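Local coordinates for protein epoxyqueuosine reductase (Streptococcus thermophilus, PDB 5D6S) that belongs to the QueG family of iron-sulfur proteins and holds a cobalamin together with two iron/sulfur clusters within a single chain, at residues D219-P222 / T223-I227; T231-A234 / R235-L238; G246-D249 / M250-K254. All blocks are in the same frame, centred on the assembly; numbering follows the deposited sequence.

Contact 1: D219-P222 / T223-I227. With SF4 (iron/sulfur cluster), chain G.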
loop_
_atom_site.group_PDB
_atom_site.type_symbol
_atom_site.label_atom_id
_atom_site.label_comp_id
_atom_site.label_asym_id
_atom_site.label_seq_id
_atom_site.Cartn_x
_atom_site.Cartn_y
_atom_site.Cartn_z
ATOM N N ASP A 219 16.368 6.069 8.201
ATOM C CA ASP A 219 17.652 5.430 7.897
ATOM C C ASP A 219 17.468 4.049 7.318
ATOM O O ASP A 219 18.398 3.505 6.719
ATOM C CB ASP A 219 18.536 5.344 9.167
ATOM C CG ASP A 219 19.058 6.698 9.607
ATOM O OD1 ASP A 219 19.492 7.480 8.726
ATOM O OD2 ASP A 219 19.016 6.986 10.827
ATOM N N ALA A 220 16.290 3.468 7.550
ATOM C CA ALA A 220 15.948 2.136 7.045
ATOM C C ALA A 220 15.314 2.178 5.641
ATOM O O ALA A 220 15.425 1.202 4.890
ATOM C CB ALA A 220 15.029 1.410 8.034
ATOM N N CYS A 221 14.647 3.280 5.287
ATOM C CA CYS A 221 14.027 3.390 3.953
ATOM C C CYS A 221 15.087 3.135 2.893
ATOM O O CYS A 221 16.027 3.916 2.797
ATOM C CB CYS A 221 13.420 4.769 3.711
ATOM S SG CYS A 221 12.561 4.970 2.117
ATOM N N PRO A 222 14.911 2.078 2.078
ATOM C CA PRO A 222 15.940 1.641 1.142
ATOM C C PRO A 222 16.139 2.550 -0.042
ATOM O O PRO A 222 17.129 2.416 -0.762
ATOM C CB PRO A 222 15.445 0.275 0.666
ATOM C CG PRO A 222 14.114 0.042 1.319
ATOM C CD PRO A 222 13.653 1.333 1.899
ATOM N N THR A 223 15.226 3.483 -0.230
ATOM C CA THR A 223 15.372 4.487 -1.274
ATOM C C THR A 223 15.648 5.880 -0.711
ATOM O O THR A 223 15.891 6.809 -1.480
ATOM C CB THR A 223 14.097 4.583 -2.151
ATOM O OG1 THR A 223 12.968 4.936 -1.345
ATOM C CG2 THR A 223 13.809 3.274 -2.820
ATOM N N SER A 224 15.574 6.029 0.617
ATOM C CA SER A 224 15.683 7.344 1.275
ATOM C C SER A 224 14.643 8.324 0.740
ATOM O O SER A 224 14.924 9.508 0.581
ATOM C CB SER A 224 17.070 7.980 1.106
ATOM O OG SER A 224 18.083 7.165 1.642
ATOM N N CYS A 225 13.419 7.854 0.518
ATOM C CA CYS A 225 12.365 8.754 -0.006
ATOM C C CYS A 225 11.839 9.729 1.088
ATOM O O CYS A 225 11.485 10.881 0.787
ATOM C CB CYS A 225 11.196 7.984 -0.652
ATOM S SG CYS A 225 10.211 6.943 0.475
ATOM N N LEU A 226 11.806 9.254 2.334
ATOM C CA LEU A 226 11.292 10.035 3.471
ATOM C C LEU A 226 12.162 11.264 3.719
ATOM O O LEU A 226 13.383 11.153 3.761
ATOM C CB LEU A 226 11.269 9.171 4.724
ATOM C CG LEU A 226 10.271 8.027 4.655
ATOM C CD1 LEU A 226 10.562 6.939 5.680
ATOM C CD2 LEU A 226 8.843 8.528 4.829
ATOM N N ILE A 227 11.542 12.431 3.854
ATOM C CA ILE A 227 12.293 13.699 3.861
ATOM C C ILE A 227 12.717 14.127 5.268
ATOM O O ILE A 227 13.723 14.820 5.419
ATOM C CB ILE A 227 11.523 14.827 3.161
ATOM C CG1 ILE A 227 11.368 14.467 1.680
ATOM C CG2 ILE A 227 12.229 16.164 3.337
ATOM C CD1 ILE A 227 10.769 15.552 0.799
HETATM FE FE1 SF4 G . 8.246 3.730 1.206
HETATM FE FE2 SF4 G . 9.468 1.637 2.085
HETATM FE FE3 SF4 G . 8.517 3.394 3.763
HETATM FE FE4 SF4 G . 10.588 3.965 2.356
HETATM S S1 SF4 G . 10.408 2.466 3.790
HETATM S S2 SF4 G . 8.884 5.133 2.651
HETATM S S3 SF4 G . 10.092 2.886 0.559
HETATM S S4 SF4 G . 7.438 2.192 2.408
#
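Cys221 and Cys225 lie four residues apart on one bend of the chain, with Cys221 SG 3.5 Å from Cys225 SG beside an iron/sulfur cluster. Cys221 is the ligand, its SG binding the cluster iron FE4 at 2.2 Å; Cys225 SG lies near the cluster without a metal bond to it in this model. The sulfur of Cys221 reaches the metal because chi1 (-177°) sets SG opposite the backbone N. That thiolate also accepts a backbone hydrogen bond, Cys225 N standing 3.4 Å from Cys221 SG, which would be expected to draw off some of its negative charge. Leu226 is an apolar wall, with CG 3.8 Å from cluster sulfur S2 and CD1 4.1 Å from CB of Cys221, and its side chain also lies about 4 Å (nearest atoms) from the bound cobalamin. CD of Pro222 comes within 3.9 Å of cluster sulfur S1.

The second shell is a type I turn from Cys221 to Ser224, closed by Ser224 N donating to Cys221 O at 3.1 Å. Proline suits the second place, since its ring fixes the phi the turn needs. Ser224 then takes left-handed backbone angles that swing the N-H of Cys225 round to the ligand sulfur. Thr223 suits a buried place with one polar and one apolar side: OG1 hydrogen-bonds to Arg236 O, and the methyl CG2 packs on Leu238.

Helix 216-220 ends just before the ligand, the first residue to leave it. Pro222 and Leu226 pack on Ile265 and Cys266 of helix 265-268, and Pro222 also rests on Leu238 of helix 238-243.

Contact 2: T231-A234 / R235-L238; sequences TMNA and RRCL. With SF4 (iron/sulfur cluster), chain G.
Met232 and Cys237 meet beside the cluster because both side chains start out anti to their own backbone N, with chi1 at 170° and -167°. A bend at chi3 of Met232 (-89°) then carries its methyl inward, so that Met232 CE sits 4.1 Å from Cys237 SG. The same Met232 CE lies 3.6 Å from cluster sulfur S2. The long, flexible methionine suits this spot: its methyl rests on the cluster and the side chain also touches the cobalamin. Cys237 SG binds the cluster iron FE1 at 2.1 Å.

The backbone between them is wound tightly. Arg236 N donates to Asn233 O at 2.8 Å, and Cys237 N donates to Ala234 O at 2.9 Å, two successive bonds of the three-residue spacing of a 3-10 turn. The small Ala234 fits a buried place next to the cobalamin. Asn233 crosses Arg236 at an angle, Asn233 OD1 3.8 Å from CD of Arg236, and the guanidinium of Arg236 goes on to a salt bridge with Glu251.

Cys237 is at once a cluster ligand and the N-cap of the helix 238-243, its sulfur capping a backbone N-H, within the 4Fe-4S double cluster binding domain and beside the cobalamin pocket.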
loop_
_atom_site.group_PDB
_atom_site.type_symbol
_atom_site.label_atom_id
_atom_site.label_comp_id
_atom_site.label_asym_id
_atom_site.label_seq_id
_atom_site.Cartn_x
_atom_site.Cartn_y
_atom_site.Cartn_z
ATOM N N THR A 231 7.056 13.752 5.511
ATOM C CA THR A 231 6.836 14.100 4.118
ATOM C C THR A 231 7.805 13.287 3.270
ATOM O O THR A 231 8.757 12.703 3.805
ATOM C CB THR A 231 6.948 15.625 3.967
ATOM O OG1 THR A 231 5.660 16.124 3.593
ATOM C CG2 THR A 231 8.002 16.103 2.966
ATOM N N MET A 232 7.561 13.224 1.963
ATOM C CA MET A 232 8.103 12.131 1.139
ATOM C C MET A 232 8.308 12.497 -0.326
ATOM O O MET A 232 7.538 13.275 -0.868
ATOM C CB MET A 232 7.099 10.980 1.245
ATOM C CG MET A 232 7.308 9.826 0.304
ATOM S SD MET A 232 5.904 8.701 0.418
ATOM C CE MET A 232 6.417 7.599 1.736
ATOM N N ASN A 233 9.342 11.949 -0.966
ATOM C CA ASN A 233 9.317 11.833 -2.450
ATOM C C ASN A 233 8.651 10.520 -2.895
ATOM O O ASN A 233 9.320 9.515 -3.039
ATOM C CB ASN A 233 10.699 11.912 -3.067
ATOM C CG ASN A 233 10.644 11.954 -4.589
ATOM O OD1 ASN A 233 11.643 12.207 -5.254
ATOM N ND2 ASN A 233 9.468 11.794 -5.141
ATOM N N ALA A 234 7.323 10.524 -3.049
ATOM C CA ALA A 234 6.543 9.279 -3.133
ATOM C C ALA A 234 6.856 8.468 -4.386
ATOM O O ALA A 234 6.719 7.249 -4.437
ATOM C CB ALA A 234 5.063 9.608 -3.079
ATOM N N ARG A 235 7.156 9.212 -5.427
ATOM C CA ARG A 235 7.792 8.765 -6.615
ATOM C C ARG A 235 8.909 7.735 -6.349
ATOM O O ARG A 235 9.141 6.882 -7.199
ATOM C CB ARG A 235 8.402 10.014 -7.227
ATOM C CG ARG A 235 8.061 10.370 -8.656
ATOM C CD ARG A 235 6.601 10.664 -8.908
ATOM N NE ARG A 235 6.317 9.976 -10.160
ATOM C CZ ARG A 235 5.130 9.553 -10.584
ATOM N NH1 ARG A 235 4.022 9.772 -9.903
ATOM N NH2 ARG A 235 5.076 8.895 -11.715
ATOM N N ARG A 236 9.594 7.808 -5.202
ATOM C CA ARG A 236 10.650 6.823 -4.838
ATOM C C ARG A 236 10.246 5.867 -3.713
ATOM O O ARG A 236 11.045 5.084 -3.244
ATOM C CB ARG A 236 11.951 7.515 -4.456
ATOM C CG ARG A 236 12.521 8.394 -5.561
ATOM C CD ARG A 236 13.820 9.116 -5.186
ATOM N NE ARG A 236 14.728 8.224 -4.459
ATOM C CZ ARG A 236 15.499 7.303 -5.027
ATOM N NH1 ARG A 236 15.534 7.144 -6.368
ATOM N NH2 ARG A 236 16.248 6.537 -4.260
ATOM N N CYS A 237 9.007 5.920 -3.270
ATOM C CA CYS A 237 8.535 4.885 -2.359
ATOM C C CYS A 237 8.405 3.556 -3.127
ATOM O O CYS A 237 7.833 3.512 -4.213
ATOM C CB CYS A 237 7.176 5.222 -1.719
ATOM S SG CYS A 237 6.823 4.107 -0.323
ATOM N N LEU A 238 8.916 2.483 -2.549
ATOM C CA LEU A 238 8.744 1.166 -3.126
ATOM C C LEU A 238 7.295 0.743 -3.111
ATOM O O LEU A 238 6.888 -0.083 -3.931
ATOM C CB LEU A 238 9.569 0.136 -2.365
ATOM C CG LEU A 238 11.093 0.295 -2.419
ATOM C CD1 LEU A 238 11.715 -0.871 -1.679
ATOM C CD2 LEU A 238 11.618 0.363 -3.833
HETATM FE FE1 SF4 G . 8.246 3.730 1.206
HETATM FE FE2 SF4 G . 9.468 1.637 2.085
HETATM FE FE3 SF4 G . 8.517 3.394 3.763
HETATM FE FE4 SF4 G . 10.588 3.965 2.356
HETATM S S1 SF4 G . 10.408 2.466 3.790
HETATM S S2 SF4 G . 8.884 5.133 2.651
HETATM S S3 SF4 G . 10.092 2.886 0.559
HETATM S S4 SF4 G . 7.438 2.192 2.408
#

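Contact 3: G246-D249 / M250-K254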
loop_
_atom_site.group_PDB
_atom_site.type_symbol
_atom_site.label_atom_id
_atom_site.label_comp_id
_atom_site.label_asym_id
_atom_site.label_seq_id
_atom_site.Cartn_x
_atom_site.Cartn_y
_atom_site.Cartn_z
ATOM N N GLY A 246 3.788 0.351 -16.095
ATOM C CA GLY A 246 4.976 0.447 -16.904
ATOM C C GLY A 246 6.127 -0.410 -16.414
ATOM O O GLY A 246 5.966 -1.448 -15.761
ATOM N N MET A 247 7.309 0.084 -16.706
ATOM C CA MET A 247 8.525 -0.604 -16.490
ATOM C C MET A 247 9.162 -0.009 -15.239
ATOM O O MET A 247 9.491 1.170 -15.218
ATOM C CB MET A 247 9.346 -0.371 -17.745
ATOM C CG MET A 247 10.395 -1.387 -17.998
ATOM S SD MET A 247 9.791 -2.984 -18.568
ATOM C CE MET A 247 11.300 -3.857 -18.154
ATOM N N MET A 248 9.340 -0.816 -14.189
ATOM C CA MET A 248 10.046 -0.391 -12.963
ATOM C C MET A 248 11.497 -0.053 -13.238
ATOM O O MET A 248 12.228 -0.906 -13.720
ATOM C CB MET A 248 10.021 -1.502 -11.897
ATOM C CG MET A 248 10.592 -1.121 -10.521
ATOM S SD MET A 248 10.433 -2.345 -9.202
ATOM C CE MET A 248 8.670 -2.655 -9.131
ATOM N N ASP A 249 11.941 1.155 -12.877
ATOM C CA ASP A 249 13.348 1.544 -13.083
ATOM C C ASP A 249 14.292 0.564 -12.402
ATOM O O ASP A 249 13.964 0.011 -11.342
ATOM C CB ASP A 249 13.630 2.951 -12.545
ATOM C CG ASP A 249 15.076 3.391 -12.781
ATOM O OD1 ASP A 249 15.380 3.800 -13.919
ATOM O OD2 ASP A 249 15.914 3.327 -11.830
ATOM N N MET A 250 15.466 0.397 -13.003
ATOM C CA MET A 250 16.508 -0.503 -12.511
ATOM C C MET A 250 16.781 -0.408 -11.023
ATOM O O MET A 250 17.010 -1.418 -10.356
ATOM C CB MET A 250 17.822 -0.238 -13.265
ATOM C CG MET A 250 18.835 -1.373 -13.141
ATOM S SD MET A 250 18.286 -2.876 -13.957
ATOM C CE MET A 250 18.322 -2.459 -15.686
ATOM N N GLU A 251 16.799 0.801 -10.495
ATOM C CA GLU A 251 17.175 0.968 -9.099
ATOM C C GLU A 251 16.284 0.168 -8.152
ATOM O O GLU A 251 16.767 -0.406 -7.166
ATOM C CB GLU A 251 17.122 2.435 -8.704
ATOM C CG GLU A 251 17.550 2.710 -7.265
ATOM C CD GLU A 251 17.392 4.165 -6.857
ATOM O OE1 GLU A 251 17.323 5.052 -7.753
ATOM O OE2 GLU A 251 17.337 4.419 -5.628
ATOM N N PHE A 252 14.983 0.182 -8.413
ATOM C CA PHE A 252 14.026 -0.356 -7.437
ATOM C C PHE A 252 13.828 -1.855 -7.523
ATOM O O PHE A 252 13.323 -2.445 -6.590
ATOM C CB PHE A 252 12.676 0.340 -7.557
ATOM C CG PHE A 252 12.780 1.813 -7.591
ATOM C CD1 PHE A 252 13.283 2.495 -6.511
ATOM C CD2 PHE A 252 12.389 2.523 -8.701
ATOM C CE1 PHE A 252 13.393 3.872 -6.525
ATOM C CE2 PHE A 252 12.493 3.901 -8.733
ATOM C CZ PHE A 252 13.003 4.577 -7.635
ATOM N N ARG A 253 14.235 -2.461 -8.635
ATOM C CA ARG A 253 14.046 -3.883 -8.859
ATOM C C ARG A 253 14.732 -4.703 -7.766
ATOM O O ARG A 253 14.086 -5.518 -7.070
ATOM C CB ARG A 253 14.587 -4.278 -10.223
ATOM C CG ARG A 253 13.876 -3.582 -11.386
ATOM C CD ARG A 253 14.417 -3.984 -12.746
ATOM N NE ARG A 253 13.950 -3.108 -13.810
ATOM C CZ ARG A 253 14.352 -3.184 -15.072
ATOM N NH1 ARG A 253 15.204 -4.098 -15.470
ATOM N NH2 ARG A 253 13.885 -2.348 -15.951
ATOM N N LYS A 254 16.032 -4.477 -7.607
ATOM C CA LYS A 254 16.814 -5.190 -6.600
ATOM C C LYS A 254 16.216 -4.959 -5.194
ATOM O O LYS A 254 16.152 -5.862 -4.363
ATOM C CB LYS A 254 18.248 -4.711 -6.665
ATOM C CG LYS A 254 19.256 -5.681 -6.110
ATOM C CD LYS A 254 20.651 -5.068 -6.173
ATOM C CE LYS A 254 21.649 -5.836 -5.312
ATOM N NZ LYS A 254 22.991 -5.186 -5.314
#
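The guanidinium of Arg253 presents its edge to Met248 O, which lies almost in the group's plane. NE is 2.8 Å from Met248 O and NH2 is 3.1 Å from the same Met248 O, so a single carbonyl oxygen is gripped side-on by two nitrogens that come from opposite faces of the carbonyl plane. This fixes the rotation of the guanidinium, which also makes a cation-pi contact with Trp359 and a salt bridge to Glu389. Arginine fits because its chain, extended from CG to NE, runs back past Met248 to the loop. The ring of Phe252 has Met248 CG at its edge, while Met248 SD packs 3.9 Å from Phe252 CB.

The carboxylate of Asp249 caps the start of the helix. With chi1 at -178°, OD2 takes a nearly straight bond from Glu251 N (3.0 Å, N-H...O angle 169°), met from above the carboxylate plane. Phe252 N donates to Asp249 O at 3.1 Å, a bond spanning three residues that starts a weakly bonded helix. Glu251 also forms a salt bridge with Lys255.

A short acceptor side chain satisfying a backbone N-H just inside the helix is the classic aspartate N-cap, here opening the helix 250-255.

Overall arrangement
Following the chain from the N terminus, the three contacts come in series, with none enclosing or crossing another. Contact 1 closes the turn that leaves the helix 216-220; contact 2 closes the turn leading into the helix 238-243; contact 3 starts the helix 250-255. Contacts 1 and 2, with centres about 8 Å apart, supply ligands to different irons of one cluster, and they are joined by a probable backbone hydrogen bond from Asn233 N to Cys225 O. Contact 3 lies away from the cluster: Phe252 packs on Thr223 and Leu238, a salt bridge ties it to contact 2, and Met247, Met248, Met250 and Arg253 meet the helices 318-331, 351-364 and 384-396, joining the cluster domain to the C-terminal helices.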